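Local coordinates for protein (superoxide dismutase) (Aquifex pyrophilus, PDB 1COJ) that destroys superoxide radicals by dismutating them to hydrogen peroxide and molecular oxygen at a single iron ion in each subunit of a homotetramer, at residues N74-G77 with V78-H81; E6-D9 with H10-P13; A30-K33 with G34-K38; E63-E66 with L67-E71. All blocks are in the same frame, centred on the assembly; numbering follows the deposited sequence.

Contact 1 (N74-G77 with V78-H81); sequences NYMG and VVLH. With FE (Fe (III) ion), chain B.
H81 reaches back one helical turn to G77 in the second long helix of the alpha-hairpin domain, and its imidazole joins that backbone to the catalytic iron. The polar part of the contact centres on G77 O. H81 ND1 donates to G77 O at 2.6 Å, with the oxygen lying almost exactly in the ring plane, while H81 N adds only a weak bond to the same oxygen. With chi1 at -82°, the ring leans back along the helix beside its own backbone N, which is how ND1 meets the carbonyl while NE2 points to the iron. Because ND1 is a donor here, the ring's rotation is fixed and NE2 is left to the metal; the carbonyl would be expected to make the ring a somewhat stronger ligand. Regular helical bonds from V78 N to N74 O, V79 N to Y75 O and L80 N to M76 O continue the backbone pattern.

The apolar part lies round the helix from this. V79 CG2 sits over one face of the Y75 ring, offset toward its rim and 3.8 Å from Y75 CZ, a CH-pi contact. M76 runs alongside V79, its CE 4.2 Å from V79 CB. F136 of the second subunit packs on both Y75 and V79.

H27, D163 and H167 complete the protein ligands of the iron, which H81 NE2 binds at 2.2 Å, with a water at 2.0 Å from the metal.

Contact 2 (E6-D9 with H10-P13); sequences EPKD and HLKP
K8 and L11 make the close side of this turn: their side chains run side by side in the same direction, K8 CB 3.8 Å from L11 CD2 and K8 CD 4.0 Å from that same methyl. Two backbone bonds close the chain underneath, L11 N to K8 O at 3.0 Å and K12 N to D9 O at 3.1 Å. These i to i+3 links mark a short 3-10 turn, and in both the donor stands well above the carbonyl plane, as so tight a winding brings about.

The other side is looser and open to solvent. H10 has chi1 at 74°, which turns its ring back toward K8, where H10 CE1 comes within 3.8 Å of K8 CB at an oblique angle, with no polar bond between the two side chains. H10 NE2 instead donates to the backbone O of K212 of the second subunit. D9 and K12 also spend their charges outside the turn.

The turn lies in the loop leading into helix 21-47 and is tied to that helix by salt bridges from D9 to K33 and from K12 to E25 and E29, while L11 rests against E82 and P13 against F85 of helix 63-86.

Contact 3 (A30-K33 with G34-K38); sequences AHYK and GYVAK
With chi1 at -63°, Y35 folds its ring beside its own backbone N and back over the preceding turn, one face against H31 O, which lies 3.1 Å from Y35 CD2. Y32 takes the other course: its CG is anti to the backbone N (chi1 163°), and V36 CG2 meets Y32 CE1 obliquely at 4.0 Å. Both tyrosines belong to the first long helix of the alpha-hairpin domain, and their hydroxyls finish on different partners, Y32 on E82 and Y35 on H148.

The backbone beneath them is not uniformly alpha-helical. A wider pi-type turn occupies 30-32, and just after it G34 N is shared weakly between A30 O and H31 O. Y35 N to H31 O at 3.1 Å is the sounder bond, whereas those to Y32 O from Y35 N and V36 N stay weak.

H31 directs its imidazole away from this packing, stacking on the iron ligand H167 and bonding through NE2 to Y170 OH of the fourth subunit. The Y35 ring meets that of H81, so the helix packs on two of the iron's ligands. Further along, A37 N again makes a good bond, to K33 O at 3.0 Å, with an N-H...O angle of 161°.

Contact 4 (E63-E66 with L67-E71); sequences EYRE and LKVEE
K68 lays its aliphatic chain across one face of the Y64 ring, with K68 CG 3.7 Å from Y64 CZ and offset toward the rim, a CH-pi contact. The ring is set there by a chi1 of 176°, which swings it away from its own backbone N and forward along the helix. K68 is bent at both chi2 and chi3, so after crossing the ring its ammonium turns off to E71, where K68 NZ makes a salt bridge with E71 OE1 at 2.9 Å, using the carboxylate's syn lone pair. The same NZ also bonds V142 O of the second subunit.

R65 and V69 repeat the one-turn spacing on another flank. V69 CG2 stands above the middle of the R65 guanidinium, 4.1 Å from R65 CZ, so a methyl covers one face of the planar cation while its N-H groups reach partners in other subunits. All of this lies in the first turns of helix 63-86, the second helix of the alpha-hairpin domain, wound by bonds such as V69 N to R65 O at 2.9 Å and E70 N to E66 O at 3.1 Å. L67 CD1 folds back to 3.5 Å from E63 O.

The polar ends of these residues serve the tetramer. R65 forms salt bridges with D146 of the second subunit and E70 of the third, and Y64 OH bonds E117 of the second. E70 in turn pairs with R65 of the third subunit and R126 of the fourth.

In the fold
All four contacts belong to the alpha-hairpin domain. Contacts 1 and 3 face each other from its two long helices, centres 9 Å apart, and touch where H81 CE1 comes to 3.4 Å from Y35 CE2; V78 also packs on V36. The H31 side chain of contact 3 lies about 5 Å from the bound iron, to which contact 1 supplies a ligand directly. Contact 2 is joined to contact 3 by a probable hydrogen bond between K8 N and Y32 OH at 2.8 Å, with its K12 side chain still about 13 Å from the metal. Contact 4 adjoins contact 1 on helix 63-86, but their centres are 16 Å apart and it lies away from the iron, among neighbouring subunits.

Contact 1 (N74-G77 with V78-H81)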
loop_
_atom_site.group_PDB
_atom_site.type_symbol
_atom_site.label_atom_id
_atom_site.label_comp_id
_atom_site.label_asym_id
_atom_site.label_seq_id
_atom_site.Cartn_x
_atom_site.Cartn_y
_atom_site.Cartn_z
ATOM N N ASN A 74 -0.379 12.451 -7.153
ATOM C CA ASN A 74 -0.047 13.395 -8.205
ATOM C C ASN A 74 0.764 14.604 -7.758
ATOM O O ASN A 74 1.719 14.996 -8.438
ATOM C CB ASN A 74 -1.311 13.802 -8.971
ATOM C CG ASN A 74 -1.899 12.642 -9.772
ATOM O OD1 ASN A 74 -2.882 12.025 -9.369
ATOM N ND2 ASN A 74 -1.278 12.332 -10.891
ATOM N N TYR A 75 0.442 15.158 -6.592
ATOM C CA TYR A 75 1.185 16.313 -6.107
ATOM C C TYR A 75 2.628 15.930 -5.823
ATOM O O TYR A 75 3.549 16.680 -6.155
ATOM C CB TYR A 75 0.533 16.917 -4.864
ATOM C CG TYR A 75 1.157 18.229 -4.440
ATOM C CD1 TYR A 75 1.217 19.317 -5.314
ATOM C CD2 TYR A 75 1.704 18.377 -3.169
ATOM C CE1 TYR A 75 1.812 20.522 -4.931
ATOM C CE2 TYR A 75 2.302 19.575 -2.774
ATOM C CZ TYR A 75 2.353 20.642 -3.659
ATOM O OH TYR A 75 2.953 21.820 -3.274
ATOM N N MET A 76 2.830 14.769 -5.203
ATOM C CA MET A 76 4.184 14.308 -4.917
ATOM C C MET A 76 4.890 13.998 -6.230
ATOM O O MET A 76 6.092 14.218 -6.365
ATOM C CB MET A 76 4.176 13.089 -3.995
ATOM C CG MET A 76 3.921 13.429 -2.533
ATOM S SD MET A 76 5.243 14.412 -1.793
ATOM C CE MET A 76 4.644 16.099 -2.024
ATOM N N GLY A 77 4.126 13.500 -7.199
ATOM C CA GLY A 77 4.678 13.209 -8.510
ATOM C C GLY A 77 5.243 14.492 -9.097
ATOM O O GLY A 77 6.344 14.492 -9.636
ATOM N N VAL A 78 4.509 15.593 -8.958
ATOM C CA VAL A 78 4.972 16.888 -9.458
ATOM C C VAL A 78 6.229 17.363 -8.705
ATOM O O VAL A 78 7.296 17.547 -9.301
ATOM C CB VAL A 78 3.864 17.981 -9.319
ATOM C CG1 VAL A 78 4.404 19.359 -9.698
ATOM C CG2 VAL A 78 2.658 17.635 -10.181
ATOM N N VAL A 79 6.092 17.531 -7.393
ATOM C CA VAL A 79 7.167 18.017 -6.538
ATOM C C VAL A 79 8.470 17.230 -6.639
ATOM O O VAL A 79 9.537 17.816 -6.844
ATOM C CB VAL A 79 6.710 18.080 -5.058
ATOM C CG1 VAL A 79 7.884 18.415 -4.154
ATOM C CG2 VAL A 79 5.616 19.131 -4.890
ATOM N N LEU A 80 8.385 15.911 -6.501
ATOM C CA LEU A 80 9.566 15.056 -6.564
ATOM C C LEU A 80 10.272 15.160 -7.912
ATOM O O LEU A 80 11.501 15.197 -7.966
ATOM C CB LEU A 80 9.193 13.608 -6.232
ATOM C CG LEU A 80 9.297 13.154 -4.765
ATOM C CD1 LEU A 80 9.152 14.296 -3.780
ATOM C CD2 LEU A 80 8.272 12.065 -4.497
ATOM N N HIS A 81 9.502 15.236 -8.995
ATOM C CA HIS A 81 10.103 15.363 -10.319
ATOM C C HIS A 81 10.794 16.710 -10.494
ATOM O O HIS A 81 11.878 16.782 -11.076
ATOM C CB HIS A 81 9.076 15.126 -11.428
ATOM C CG HIS A 81 8.836 13.676 -11.715
ATOM N ND1 HIS A 81 7.837 12.931 -11.130
ATOM C CD2 HIS A 81 9.541 12.806 -12.480
ATOM C CE1 HIS A 81 7.965 11.668 -11.534
ATOM N NE2 HIS A 81 8.984 11.541 -12.355
HETATM FE FE FE B . 9.724 9.539 -12.735
HETATM O O HOH W 1 8.843 8.722 -11.135
#

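Contact 2 (E6-D9 with H10-P13)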
loop_
_atom_site.group_PDB
_atom_site.type_symbol
_atom_site.label_atom_id
_atom_site.label_comp_id
_atom_site.label_asym_id
_atom_site.label_seq_id
_atom_site.Cartn_x
_atom_site.Cartn_y
_atom_site.Cartn_z
ATOM N N GLU A 6 1.306 24.555 -13.177
ATOM C CA GLU A 6 1.734 24.500 -14.564
ATOM C C GLU A 6 3.153 23.968 -14.530
ATOM O O GLU A 6 3.900 24.238 -13.583
ATOM C CB GLU A 6 1.661 25.870 -15.249
ATOM C CG GLU A 6 0.234 26.328 -15.592
ATOM C CD GLU A 6 -0.552 25.344 -16.472
ATOM O OE1 GLU A 6 -1.802 25.407 -16.448
ATOM O OE2 GLU A 6 0.059 24.519 -17.191
ATOM N N PRO A 7 3.530 23.156 -15.530
ATOM C CA PRO A 7 4.881 22.594 -15.567
ATOM C C PRO A 7 5.965 23.664 -15.658
ATOM O O PRO A 7 5.722 24.771 -16.146
ATOM C CB PRO A 7 4.843 21.700 -16.809
ATOM C CG PRO A 7 3.848 22.376 -17.689
ATOM C CD PRO A 7 2.759 22.754 -16.721
ATOM N N LYS A 8 7.144 23.348 -15.138
ATOM C CA LYS A 8 8.265 24.270 -15.179
ATOM C C LYS A 8 9.229 23.789 -16.251
ATOM O O LYS A 8 10.190 23.075 -15.963
ATOM C CB LYS A 8 8.949 24.332 -13.815
ATOM C CG LYS A 8 8.014 24.775 -12.710
ATOM C CD LYS A 8 8.737 24.943 -11.398
ATOM C CE LYS A 8 7.770 25.379 -10.320
ATOM N NZ LYS A 8 8.486 25.688 -9.060
ATOM N N ASP A 9 8.961 24.188 -17.492
ATOM C CA ASP A 9 9.782 23.794 -18.634
ATOM C C ASP A 9 11.255 24.126 -18.498
ATOM O O ASP A 9 12.104 23.381 -18.972
ATOM C CB ASP A 9 9.237 24.395 -19.929
ATOM C CG ASP A 9 7.976 23.709 -20.396
ATOM O OD1 ASP A 9 8.064 22.583 -20.928
ATOM O OD2 ASP A 9 6.894 24.291 -20.218
ATOM N N HIS A 10 11.566 25.208 -17.793
ATOM C CA HIS A 10 12.951 25.617 -17.614
ATOM C C HIS A 10 13.787 24.615 -16.811
ATOM O O HIS A 10 15.003 24.761 -16.710
ATOM C CB HIS A 10 13.019 27.000 -16.959
ATOM C CG HIS A 10 12.676 27.010 -15.501
ATOM N ND1 HIS A 10 11.410 27.261 -15.023
ATOM C CD2 HIS A 10 13.458 26.833 -14.401
ATOM C CE1 HIS A 10 11.419 27.242 -13.706
ATOM N NE2 HIS A 10 12.647 26.984 -13.302
ATOM N N LEU A 11 13.125 23.620 -16.230
ATOM C CA LEU A 11 13.787 22.594 -15.426
ATOM C C LEU A 11 14.263 21.391 -16.240
ATOM O O LEU A 11 14.982 20.539 -15.721
ATOM C CB LEU A 11 12.823 22.105 -14.338
ATOM C CG LEU A 11 13.025 22.500 -12.873
ATOM C CD1 LEU A 11 13.560 23.903 -12.731
ATOM C CD2 LEU A 11 11.708 22.334 -12.133
ATOM N N LYS A 12 13.843 21.303 -17.501
ATOM C CA LYS A 12 14.208 20.177 -18.362
ATOM C C LYS A 12 15.709 20.078 -18.654
ATOM O O LYS A 12 16.291 20.969 -19.279
ATOM C CB LYS A 12 13.433 20.256 -19.675
ATOM C CG LYS A 12 13.520 19.008 -20.526
ATOM C CD LYS A 12 12.692 19.190 -21.779
ATOM C CE LYS A 12 12.745 17.969 -22.669
ATOM N NZ LYS A 12 11.983 18.223 -23.917
ATOM N N PRO A 13 16.350 18.978 -18.219
ATOM C CA PRO A 13 17.783 18.741 -18.422
ATOM C C PRO A 13 18.040 18.329 -19.868
ATOM O O PRO A 13 17.156 17.783 -20.535
ATOM C CB PRO A 13 18.081 17.565 -17.480
ATOM C CG PRO A 13 16.902 17.507 -16.553
ATOM C CD PRO A 13 15.759 17.883 -17.435
#

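Contact 3 (A30-K33 with G34-K38)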
loop_
_atom_site.group_PDB
_atom_site.type_symbol
_atom_site.label_atom_id
_atom_site.label_comp_id
_atom_site.label_asym_id
_atom_site.label_seq_id
_atom_site.Cartn_x
_atom_site.Cartn_y
_atom_site.Cartn_z
ATOM N N ALA A 30 5.940 13.444 -20.855
ATOM C CA ALA A 30 4.766 12.609 -20.638
ATOM C C ALA A 30 4.428 12.366 -19.172
ATOM O O ALA A 30 3.326 12.686 -18.722
ATOM C CB ALA A 30 4.909 11.281 -21.374
ATOM N N HIS A 31 5.376 11.801 -18.432
ATOM C CA HIS A 31 5.163 11.493 -17.024
ATOM C C HIS A 31 5.004 12.703 -16.130
ATOM O O HIS A 31 3.954 12.893 -15.524
ATOM C CB HIS A 31 6.276 10.585 -16.514
ATOM C CG HIS A 31 6.318 9.257 -17.204
ATOM N ND1 HIS A 31 5.303 8.331 -17.074
ATOM C CD2 HIS A 31 7.205 8.722 -18.074
ATOM C CE1 HIS A 31 5.563 7.283 -17.839
ATOM N NE2 HIS A 31 6.707 7.492 -18.457
ATOM N N TYR A 32 6.040 13.531 -16.053
ATOM C CA TYR A 32 5.995 14.727 -15.223
ATOM C C TYR A 32 4.782 15.616 -15.528
ATOM O O TYR A 32 4.000 15.952 -14.632
ATOM C CB TYR A 32 7.303 15.509 -15.377
ATOM C CG TYR A 32 7.245 16.944 -14.903
ATOM C CD1 TYR A 32 6.851 17.261 -13.602
ATOM C CD2 TYR A 32 7.570 17.989 -15.765
ATOM C CE1 TYR A 32 6.783 18.598 -13.175
ATOM C CE2 TYR A 32 7.506 19.315 -15.356
ATOM C CZ TYR A 32 7.113 19.618 -14.064
ATOM O OH TYR A 32 7.058 20.935 -13.676
ATOM N N LYS A 33 4.608 15.968 -16.796
ATOM C CA LYS A 33 3.495 16.813 -17.186
ATOM C C LYS A 33 2.146 16.142 -16.964
ATOM O O LYS A 33 1.138 16.821 -16.743
ATOM C CB LYS A 33 3.670 17.287 -18.629
ATOM C CG LYS A 33 4.881 18.194 -18.788
ATOM C CD LYS A 33 4.934 18.866 -20.145
ATOM C CE LYS A 33 6.085 19.856 -20.195
ATOM N NZ LYS A 33 6.100 20.603 -21.482
ATOM N N GLY A 34 2.143 14.811 -16.956
ATOM C CA GLY A 34 0.917 14.064 -16.728
ATOM C C GLY A 34 0.442 14.228 -15.296
ATOM O O GLY A 34 -0.765 14.301 -15.038
ATOM N N TYR A 35 1.391 14.296 -14.363
ATOM C CA TYR A 35 1.072 14.475 -12.948
ATOM C C TYR A 35 0.510 15.872 -12.719
ATOM O O TYR A 35 -0.385 16.059 -11.895
ATOM C CB TYR A 35 2.308 14.265 -12.071
ATOM C CG TYR A 35 2.875 12.868 -12.152
ATOM C CD1 TYR A 35 2.060 11.754 -11.958
ATOM C CD2 TYR A 35 4.219 12.657 -12.450
ATOM C CE1 TYR A 35 2.569 10.457 -12.063
ATOM C CE2 TYR A 35 4.738 11.364 -12.557
ATOM C CZ TYR A 35 3.906 10.271 -12.360
ATOM O OH TYR A 35 4.411 8.989 -12.437
ATOM N N VAL A 36 1.043 16.851 -13.445
ATOM C CA VAL A 36 0.576 18.230 -13.328
ATOM C C VAL A 36 -0.878 18.314 -13.806
ATOM O O VAL A 36 -1.741 18.873 -13.118
ATOM C CB VAL A 36 1.472 19.206 -14.151
ATOM C CG1 VAL A 36 0.875 20.614 -14.151
ATOM C CG2 VAL A 36 2.887 19.233 -13.571
ATOM N N ALA A 37 -1.150 17.699 -14.953
ATOM C CA ALA A 37 -2.490 17.702 -15.526
ATOM C C ALA A 37 -3.513 17.034 -14.607
ATOM O O ALA A 37 -4.605 17.565 -14.389
ATOM C CB ALA A 37 -2.477 17.020 -16.885
ATOM N N LYS A 38 -3.167 15.870 -14.071
ATOM C CA LYS A 38 -4.075 15.153 -13.187
ATOM C C LYS A 38 -4.299 15.854 -11.854
ATOM O O LYS A 38 -5.412 15.835 -11.318
ATOM C CB LYS A 38 -3.608 13.713 -12.992
ATOM C CG LYS A 38 -4.016 12.807 -14.134
ATOM C CD LYS A 38 -5.529 12.752 -14.252
ATOM C CE LYS A 38 -5.953 11.908 -15.426
ATOM N NZ LYS A 38 -7.421 11.713 -15.409
#

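Contact 4 (E63-E66 with L67-E71)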
loop_
_atom_site.group_PDB
_atom_site.type_symbol
_atom_site.label_atom_id
_atom_site.label_comp_id
_atom_site.label_asym_id
_atom_site.label_seq_id
_atom_site.Cartn_x
_atom_site.Cartn_y
_atom_site.Cartn_z
ATOM N N GLU A 63 -16.374 9.814 -2.997
ATOM C CA GLU A 63 -15.689 10.632 -3.996
ATOM C C GLU A 63 -14.614 11.487 -3.338
ATOM O O GLU A 63 -13.492 11.578 -3.842
ATOM C CB GLU A 63 -16.673 11.516 -4.764
ATOM C CG GLU A 63 -17.405 10.803 -5.903
ATOM C CD GLU A 63 -18.457 9.821 -5.416
ATOM O OE1 GLU A 63 -18.469 8.668 -5.889
ATOM O OE2 GLU A 63 -19.289 10.208 -4.572
ATOM N N TYR A 64 -14.939 12.068 -2.186
ATOM C CA TYR A 64 -13.991 12.905 -1.462
ATOM C C TYR A 64 -12.706 12.147 -1.122
ATOM O O TYR A 64 -11.598 12.648 -1.343
ATOM C CB TYR A 64 -14.627 13.443 -0.180
ATOM C CG TYR A 64 -13.675 14.252 0.668
ATOM C CD1 TYR A 64 -13.286 15.534 0.282
ATOM C CD2 TYR A 64 -13.144 13.729 1.844
ATOM C CE1 TYR A 64 -12.388 16.270 1.047
ATOM C CE2 TYR A 64 -12.245 14.460 2.616
ATOM C CZ TYR A 64 -11.869 15.724 2.212
ATOM O OH TYR A 64 -10.940 16.419 2.954
ATOM N N ARG A 65 -12.863 10.943 -0.577
ATOM C CA ARG A 65 -11.722 10.121 -0.200
ATOM C C ARG A 65 -10.789 9.822 -1.369
ATOM O O ARG A 65 -9.588 10.085 -1.291
ATOM C CB ARG A 65 -12.177 8.793 0.411
ATOM C CG ARG A 65 -11.018 7.843 0.665
ATOM C CD ARG A 65 -11.460 6.443 1.063
ATOM N NE ARG A 65 -10.419 5.472 0.741
ATOM C CZ ARG A 65 -9.309 5.287 1.451
ATOM N NH1 ARG A 65 -9.087 5.989 2.554
ATOM N NH2 ARG A 65 -8.376 4.467 0.996
ATOM N N GLU A 66 -11.347 9.283 -2.450
ATOM C CA GLU A 66 -10.551 8.900 -3.617
ATOM C C GLU A 66 -9.768 10.072 -4.197
ATOM O O GLU A 66 -8.604 9.915 -4.583
ATOM C CB GLU A 66 -11.426 8.253 -4.694
ATOM C CG GLU A 66 -12.462 7.253 -4.176
ATOM C CD GLU A 66 -11.918 6.256 -3.161
ATOM O OE1 GLU A 66 -12.616 6.005 -2.155
ATOM O OE2 GLU A 66 -10.811 5.711 -3.358
ATOM N N LEU A 67 -10.397 11.245 -4.229
ATOM C CA LEU A 67 -9.752 12.454 -4.736
ATOM C C LEU A 67 -8.571 12.848 -3.843
ATOM O O LEU A 67 -7.505 13.222 -4.342
ATOM C CB LEU A 67 -10.762 13.605 -4.813
ATOM C CG LEU A 67 -11.742 13.564 -5.991
ATOM C CD1 LEU A 67 -12.948 14.461 -5.740
ATOM C CD2 LEU A 67 -11.013 13.984 -7.259
ATOM N N LYS A 68 -8.753 12.748 -2.528
ATOM C CA LYS A 68 -7.689 13.094 -1.596
ATOM C C LYS A 68 -6.535 12.093 -1.668
ATOM O O LYS A 68 -5.370 12.470 -1.496
ATOM C CB LYS A 68 -8.232 13.184 -0.171
ATOM C CG LYS A 68 -9.219 14.324 0.055
ATOM C CD LYS A 68 -8.570 15.690 -0.143
ATOM C CE LYS A 68 -7.478 15.954 0.890
ATOM N NZ LYS A 68 -6.901 17.316 0.764
ATOM N N VAL A 69 -6.860 10.826 -1.908
ATOM C CA VAL A 69 -5.845 9.784 -2.018
ATOM C C VAL A 69 -4.946 10.080 -3.215
ATOM O O VAL A 69 -3.730 10.205 -3.072
ATOM C CB VAL A 69 -6.472 8.375 -2.192
ATOM C CG1 VAL A 69 -5.395 7.357 -2.535
ATOM C CG2 VAL A 69 -7.188 7.945 -0.918
ATOM N N GLU A 70 -5.548 10.265 -4.384
ATOM C CA GLU A 70 -4.761 10.532 -5.580
ATOM C C GLU A 70 -4.145 11.925 -5.608
ATOM O O GLU A 70 -3.195 12.176 -6.354
ATOM C CB GLU A 70 -5.570 10.247 -6.851
ATOM C CG GLU A 70 -6.233 8.861 -6.883
ATOM C CD GLU A 70 -5.253 7.686 -6.805
ATOM O OE1 GLU A 70 -5.724 6.534 -6.844
ATOM O OE2 GLU A 70 -4.024 7.892 -6.709
ATOM N N GLU A 71 -4.654 12.828 -4.779
ATOM C CA GLU A 71 -4.088 14.163 -4.721
ATOM C C GLU A 71 -2.646 14.051 -4.239
ATOM O O GLU A 71 -1.763 14.734 -4.761
ATOM C CB GLU A 71 -4.874 15.062 -3.769
ATOM C CG GLU A 71 -4.352 16.500 -3.724
ATOM C CD GLU A 71 -5.097 17.362 -2.722
ATOM O OE1 GLU A 71 -5.409 16.851 -1.629
ATOM O OE2 GLU A 71 -5.369 18.544 -3.023
#